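Sorbitol-6-phosphate dehydrogenase (PDB 5O3Z) catalyses the oxidation of sorbitol 6-phosphate at C2, probably with NAD(H) as cofactor, as a member of the short-chain dehydrogenase/reductase family. Local coordinates at residues A[17-31]-A[231-243]. Numbering follows the deposited sequence.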
loop_
_atom_site.group_PDB
_atom_site.type_symbol
_atom_site.label_atom_id
_atom_site.label_comp_id
_atom_site.label_asym_id
_atom_site.label_seq_id
_atom_site.Cartn_x
_atom_site.Cartn_y
_atom_site.Cartn_z
ATOM N N THR A 17 -8.835 -10.034 -29.153
ATOM C CA THR A 17 -8.340 -10.637 -27.909
ATOM C C THR A 17 -9.236 -10.228 -26.738
ATOM O O THR A 17 -10.462 -10.378 -26.840
ATOM C CB THR A 17 -6.841 -10.324 -27.761
ATOM O OG1 THR A 17 -6.619 -8.935 -28.006
ATOM C CG2 THR A 17 -6.056 -11.110 -28.807
ATOM N N LEU A 18 -8.663 -9.690 -25.649
ATOM C CA LEU A 18 -9.428 -9.362 -24.461
ATOM C C LEU A 18 -10.497 -8.305 -24.659
ATOM O O LEU A 18 -11.619 -8.462 -24.170
ATOM C CB LEU A 18 -8.485 -8.910 -23.287
ATOM C CG LEU A 18 -9.225 -8.348 -22.058
ATOM C CD1 LEU A 18 -10.092 -9.401 -21.334
ATOM C CD2 LEU A 18 -8.279 -7.683 -21.034
ATOM N N GLY A 19 -10.136 -7.210 -25.327
ATOM C CA GLY A 19 -11.099 -6.224 -25.709
ATOM C C GLY A 19 -12.322 -6.792 -26.424
ATOM O O GLY A 19 -13.461 -6.386 -26.130
ATOM N N ALA A 20 -12.069 -7.747 -27.314
ATOM C CA ALA A 20 -13.165 -8.346 -28.098
ATOM C C ALA A 20 -14.083 -9.190 -27.182
ATOM O O ALA A 20 -15.290 -9.122 -27.266
ATOM C CB ALA A 20 -12.604 -9.187 -29.236
ATOM N N PHE A 21 -13.455 -9.935 -26.265
ATOM C CA PHE A 21 -14.179 -10.703 -25.277
ATOM C C PHE A 21 -15.011 -9.818 -24.386
ATOM O O PHE A 21 -16.125 -10.199 -24.084
ATOM C CB PHE A 21 -13.208 -11.533 -24.443
ATOM C CG PHE A 21 -13.876 -12.527 -23.517
ATOM C CD1 PHE A 21 -14.416 -12.118 -22.288
ATOM C CD2 PHE A 21 -13.911 -13.891 -23.845
ATOM C CE1 PHE A 21 -15.029 -13.048 -21.437
ATOM C CE2 PHE A 21 -14.491 -14.826 -22.987
ATOM C CZ PHE A 21 -15.037 -14.413 -21.784
ATOM N N LEU A 22 -14.502 -8.651 -23.936
ATOM C CA LEU A 22 -15.305 -7.787 -23.084
ATOM C C LEU A 22 -16.491 -7.195 -23.826
ATOM O O LEU A 22 -17.546 -7.016 -23.233
ATOM C CB LEU A 22 -14.475 -6.668 -22.466
ATOM C CG LEU A 22 -13.359 -7.081 -21.527
ATOM C CD1 LEU A 22 -12.497 -5.847 -21.218
ATOM C CD2 LEU A 22 -13.955 -7.644 -20.229
ATOM N N CYS A 23 -16.292 -6.846 -25.115
ATOM C CA CYS A 23 -17.421 -6.338 -25.961
ATOM C C CYS A 23 -18.565 -7.364 -26.028
ATOM O O CYS A 23 -19.718 -7.024 -25.847
ATOM C CB CYS A 23 -16.925 -6.016 -27.381
ATOM S SG CYS A 23 -15.902 -4.526 -27.468
ATOM N N GLU A 24 -18.222 -8.613 -26.258
ATOM C CA GLU A 24 -19.256 -9.676 -26.360
ATOM C C GLU A 24 -19.968 -9.898 -25.021
ATOM O O GLU A 24 -21.224 -10.018 -24.918
ATOM C CB GLU A 24 -18.627 -10.974 -26.795
ATOM C CG GLU A 24 -17.917 -10.840 -28.122
ATOM C CD GLU A 24 -17.688 -12.156 -28.841
ATOM O OE1 GLU A 24 -18.524 -13.075 -28.724
ATOM O OE2 GLU A 24 -16.684 -12.257 -29.556
ATOM N N GLY A 25 -19.146 -9.887 -23.973
ATOM C CA GLY A 25 -19.621 -10.062 -22.618
ATOM C C GLY A 25 -20.521 -8.942 -22.191
ATOM O O GLY A 25 -21.494 -9.172 -21.516
ATOM N N LEU A 26 -20.212 -7.703 -22.601
ATOM C CA LEU A 26 -21.064 -6.577 -22.314
ATOM C C LEU A 26 -22.378 -6.595 -23.106
ATOM O O LEU A 26 -23.392 -6.112 -22.642
ATOM C CB LEU A 26 -20.338 -5.281 -22.600
ATOM C CG LEU A 26 -19.225 -4.943 -21.581
ATOM C CD1 LEU A 26 -18.254 -3.954 -22.200
ATOM C CD2 LEU A 26 -19.852 -4.321 -20.364
ATOM N N ALA A 27 -22.340 -7.102 -24.311
ATOM C CA ALA A 27 -23.607 -7.188 -25.091
ATOM C C ALA A 27 -24.526 -8.197 -24.381
ATOM O O ALA A 27 -25.675 -7.914 -24.093
ATOM C CB ALA A 27 -23.286 -7.640 -26.490
ATOM N N GLN A 28 -23.967 -9.348 -24.060
ATOM C CA GLN A 28 -24.695 -10.360 -23.256
ATOM C C GLN A 28 -25.317 -9.826 -21.983
ATOM O O GLN A 28 -26.497 -10.066 -21.712
ATOM C CB GLN A 28 -23.772 -11.504 -22.929
ATOM C CG GLN A 28 -24.480 -12.686 -22.285
ATOM C CD GLN A 28 -23.453 -13.622 -21.765
ATOM O OE1 GLN A 28 -22.675 -13.252 -20.844
ATOM N NE2 GLN A 28 -23.348 -14.800 -22.376
ATOM N N ALA A 29 -24.567 -9.055 -21.217
ATOM C CA ALA A 29 -25.102 -8.377 -20.018
ATOM C C ALA A 29 -26.154 -7.320 -20.292
ATOM O O ALA A 29 -26.651 -6.671 -19.365
ATOM C CB ALA A 29 -23.962 -7.756 -19.235
ATOM N N GLY A 30 -26.509 -7.095 -21.567
ATOM C CA GLY A 30 -27.494 -6.111 -21.886
ATOM C C GLY A 30 -27.034 -4.733 -22.317
ATOM O O GLY A 30 -27.865 -3.836 -22.405
ATOM N N TYR A 31 -25.734 -4.540 -22.573
ATOM C CA TYR A 31 -25.233 -3.230 -23.032
ATOM C C TYR A 31 -25.343 -3.073 -24.576
ATOM O O TYR A 31 -25.095 -4.021 -25.348
ATOM C CB TYR A 31 -23.756 -2.980 -22.559
ATOM C CG TYR A 31 -23.523 -2.702 -21.027
ATOM C CD1 TYR A 31 -23.381 -3.747 -20.105
ATOM C CD2 TYR A 31 -23.373 -1.396 -20.549
ATOM C CE1 TYR A 31 -23.134 -3.481 -18.765
ATOM C CE2 TYR A 31 -23.152 -1.119 -19.217
ATOM C CZ TYR A 31 -23.057 -2.174 -18.323
ATOM O OH TYR A 31 -22.816 -1.870 -17.014
ATOM N N TYR A 231 -10.149 -14.590 -19.205
ATOM C CA TYR A 231 -10.899 -13.423 -19.665
ATOM C C TYR A 231 -12.187 -13.281 -18.926
ATOM O O TYR A 231 -12.739 -12.160 -18.749
ATOM C CB TYR A 231 -11.186 -13.499 -21.200
ATOM C CG TYR A 231 -10.016 -13.416 -22.191
ATOM C CD1 TYR A 231 -8.844 -12.685 -21.923
ATOM C CD2 TYR A 231 -10.122 -14.009 -23.434
ATOM C CE1 TYR A 231 -7.832 -12.584 -22.872
ATOM C CE2 TYR A 231 -9.106 -13.918 -24.381
ATOM C CZ TYR A 231 -7.960 -13.210 -24.091
ATOM O OH TYR A 231 -6.963 -13.122 -25.029
ATOM N N GLN A 232 -12.750 -14.419 -18.520
ATOM C CA GLN A 232 -14.014 -14.374 -17.796
ATOM C C GLN A 232 -13.866 -13.740 -16.392
ATOM O O GLN A 232 -14.741 -13.024 -15.926
ATOM C CB GLN A 232 -14.652 -15.788 -17.718
ATOM C CG GLN A 232 -16.031 -15.794 -17.085
ATOM C CD GLN A 232 -17.072 -15.191 -17.981
ATOM O OE1 GLN A 232 -17.122 -15.535 -19.163
ATOM N NE2 GLN A 232 -17.862 -14.324 -17.478
ATOM N N ASP A 233 -12.744 -13.981 -15.735
ATOM C CA ASP A 233 -12.495 -13.291 -14.419
ATOM C C ASP A 233 -12.505 -11.800 -14.614
ATOM O O ASP A 233 -13.083 -11.083 -13.897
ATOM C CB ASP A 233 -11.148 -13.692 -13.845
ATOM C CG ASP A 233 -10.982 -15.153 -13.703
ATOM O OD1 ASP A 233 -11.895 -15.820 -13.149
ATOM O OD2 ASP A 233 -9.938 -15.622 -14.127
ATOM N N VAL A 234 -11.891 -11.344 -15.692
ATOM C CA VAL A 234 -11.877 -9.932 -15.982
ATOM C C VAL A 234 -13.261 -9.358 -16.139
ATOM O O VAL A 234 -13.641 -8.361 -15.511
ATOM C CB VAL A 234 -11.004 -9.630 -17.225
ATOM C CG1 VAL A 234 -10.964 -8.135 -17.504
ATOM C CG2 VAL A 234 -9.577 -10.123 -17.029
ATOM N N LEU A 235 -14.027 -9.997 -17.040
ATOM C CA LEU A 235 -15.409 -9.660 -17.287
ATOM C C LEU A 235 -16.241 -9.593 -16.029
ATOM O O LEU A 235 -16.934 -8.615 -15.796
ATOM C CB LEU A 235 -15.970 -10.660 -18.334
ATOM C CG LEU A 235 -17.403 -10.441 -18.831
ATOM C CD1 LEU A 235 -17.581 -9.067 -19.463
ATOM C CD2 LEU A 235 -17.750 -11.530 -19.842
ATOM N N ASN A 236 -16.060 -10.595 -15.145
ATOM C CA ASN A 236 -16.844 -10.715 -13.903
ATOM C C ASN A 236 -16.704 -9.501 -13.072
ATOM O O ASN A 236 -17.698 -8.825 -12.734
ATOM C CB ASN A 236 -16.445 -12.010 -13.152
ATOM C CG ASN A 236 -17.074 -13.266 -13.785
ATOM O OD1 ASN A 236 -17.996 -13.143 -14.597
ATOM N ND2 ASN A 236 -16.557 -14.480 -13.441
ATOM N N VAL A 237 -15.429 -9.157 -12.801
ATOM C CA VAL A 237 -15.075 -8.029 -11.963
ATOM C C VAL A 237 -15.478 -6.696 -12.641
ATOM O O VAL A 237 -16.034 -5.774 -12.017
ATOM C CB VAL A 237 -13.552 -8.058 -11.694
ATOM C CG1 VAL A 237 -13.087 -6.801 -11.001
ATOM C CG2 VAL A 237 -13.119 -9.281 -10.883
ATOM N N LEU A 238 -15.141 -6.591 -13.914
ATOM C CA LEU A 238 -15.585 -5.429 -14.694
ATOM C C LEU A 238 -17.086 -5.155 -14.516
ATOM O O LEU A 238 -17.535 -4.027 -14.193
ATOM C CB LEU A 238 -15.183 -5.613 -16.149
ATOM C CG LEU A 238 -15.334 -4.360 -17.029
ATOM C CD1 LEU A 238 -14.371 -4.491 -18.188
ATOM C CD2 LEU A 238 -16.744 -4.192 -17.558
ATOM N N LEU A 239 -17.875 -6.212 -14.645
ATOM C CA LEU A 239 -19.349 -6.061 -14.593
ATOM C C LEU A 239 -19.808 -5.610 -13.243
ATOM O O LEU A 239 -20.744 -4.798 -13.136
ATOM C CB LEU A 239 -20.035 -7.362 -14.955
ATOM C CG LEU A 239 -19.955 -7.806 -16.430
ATOM C CD1 LEU A 239 -20.609 -9.178 -16.638
ATOM C CD2 LEU A 239 -20.544 -6.747 -17.328
ATOM N N PHE A 240 -19.106 -6.063 -12.189
ATOM C CA PHE A 240 -19.548 -5.723 -10.879
ATOM C C PHE A 240 -19.252 -4.280 -10.662
ATOM O O PHE A 240 -20.171 -3.504 -10.308
ATOM C CB PHE A 240 -18.915 -6.633 -9.786
ATOM C CG PHE A 240 -19.219 -6.138 -8.421
ATOM C CD1 PHE A 240 -20.530 -6.171 -7.941
ATOM C CD2 PHE A 240 -18.266 -5.472 -7.682
ATOM C CE1 PHE A 240 -20.857 -5.635 -6.705
ATOM C CE2 PHE A 240 -18.571 -4.940 -6.454
ATOM C CZ PHE A 240 -19.875 -5.024 -5.957
ATOM N N TYR A 241 -17.986 -3.848 -10.882
ATOM C CA TYR A 241 -17.641 -2.405 -10.672
ATOM C C TYR A 241 -18.350 -1.417 -11.639
ATOM O O TYR A 241 -18.579 -0.240 -11.340
ATOM C CB TYR A 241 -16.108 -2.181 -10.515
ATOM C CG TYR A 241 -15.544 -2.779 -9.187
ATOM C CD1 TYR A 241 -15.538 -2.031 -8.021
ATOM C CD2 TYR A 241 -15.079 -4.058 -9.110
ATOM C CE1 TYR A 241 -15.095 -2.594 -6.788
ATOM C CE2 TYR A 241 -14.605 -4.598 -7.916
ATOM C CZ TYR A 241 -14.602 -3.869 -6.777
ATOM O OH TYR A 241 -14.114 -4.343 -5.580
ATOM N N ALA A 242 -18.807 -1.931 -12.759
ATOM C CA ALA A 242 -19.618 -1.099 -13.693
ATOM C C ALA A 242 -21.089 -0.981 -13.279
ATOM O O ALA A 242 -21.804 -0.077 -13.722
ATOM C CB ALA A 242 -19.516 -1.693 -15.099
ATOM N N SER A 243 -21.544 -1.861 -12.382
ATOM C CA SER A 243 -22.940 -1.915 -11.995
ATOM C C SER A 243 -23.316 -0.786 -11.023
ATOM O O SER A 243 -22.467 -0.197 -10.342
ATOM C CB SER A 243 -23.229 -3.286 -11.362
ATOM O OG SER A 243 -23.000 -3.226 -9.953
HETATM O O HOH W 1 -21.950 0.384 -16.557
#
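Helices 17-28 and 231-242 run side by side in the same general sense, their axes 9.9 Å apart at closest approach and inclined at 50°, with Leu-22 and Leu-235 level with each other near the middle. The contact illustrates how a knob enters a hole with a glycine on one side: Leu-235 inserts among Phe-21, Leu-22, Gly-25 and Leu-26. Its CG stands anti to the backbone N (chi1 -176°), carried toward the other helix, where the two methyls branch: CD2 reaches Phe-21 CE1 and Gly-25 CA, and CD1 lies against Leu-22 CD2 and the same Gly-25 CA. Gly-25, lacking a side chain, lets Leu-235 CD2 come down to 3.7 Å from its CA.

Aromatic residues close the end nearer Tyr-231. The CB of Tyr-231 sits over the centre of the Phe-21 ring, 3.6 Å from the centroid, a CH-pi contact, while Gln-232 OE1 meets the edge of that ring at CZ. The amide of Gln-232 is steadied by NE2 donating to Asn-236 OD1 at 3.1 Å. Leu-18 lies across the Tyr-231 ring, CA over one face and CD1 3.6 Å from Tyr-231 CD1.

From the middle onward the side chains that mesh are mostly aliphatic. Leu-22 CD2 touches Leu-238 CD1 at 3.8 Å, and Leu-26 and Leu-239 lie alongside one another, pointing opposite ways, with their CD2 methyls in contact. After the Schellman turn at Gly-30, Tyr-31 OH approaches Ala-242 CB, and a water joins that hydroxyl to Ala-242 O.

Both helices pack on one side of the parallel Rossmann-type sheet of this family: Leu-26 and Cys-23 rest on strand 8-12, Val-237 and Tyr-241 on strand 253-256. Helix 40-54 flanks helix 17-28 at Ala-20 and Ala-27, whereas helix 231-242 meets the second subunit, where Phe-240 stacks on Phe-240 of that subunit.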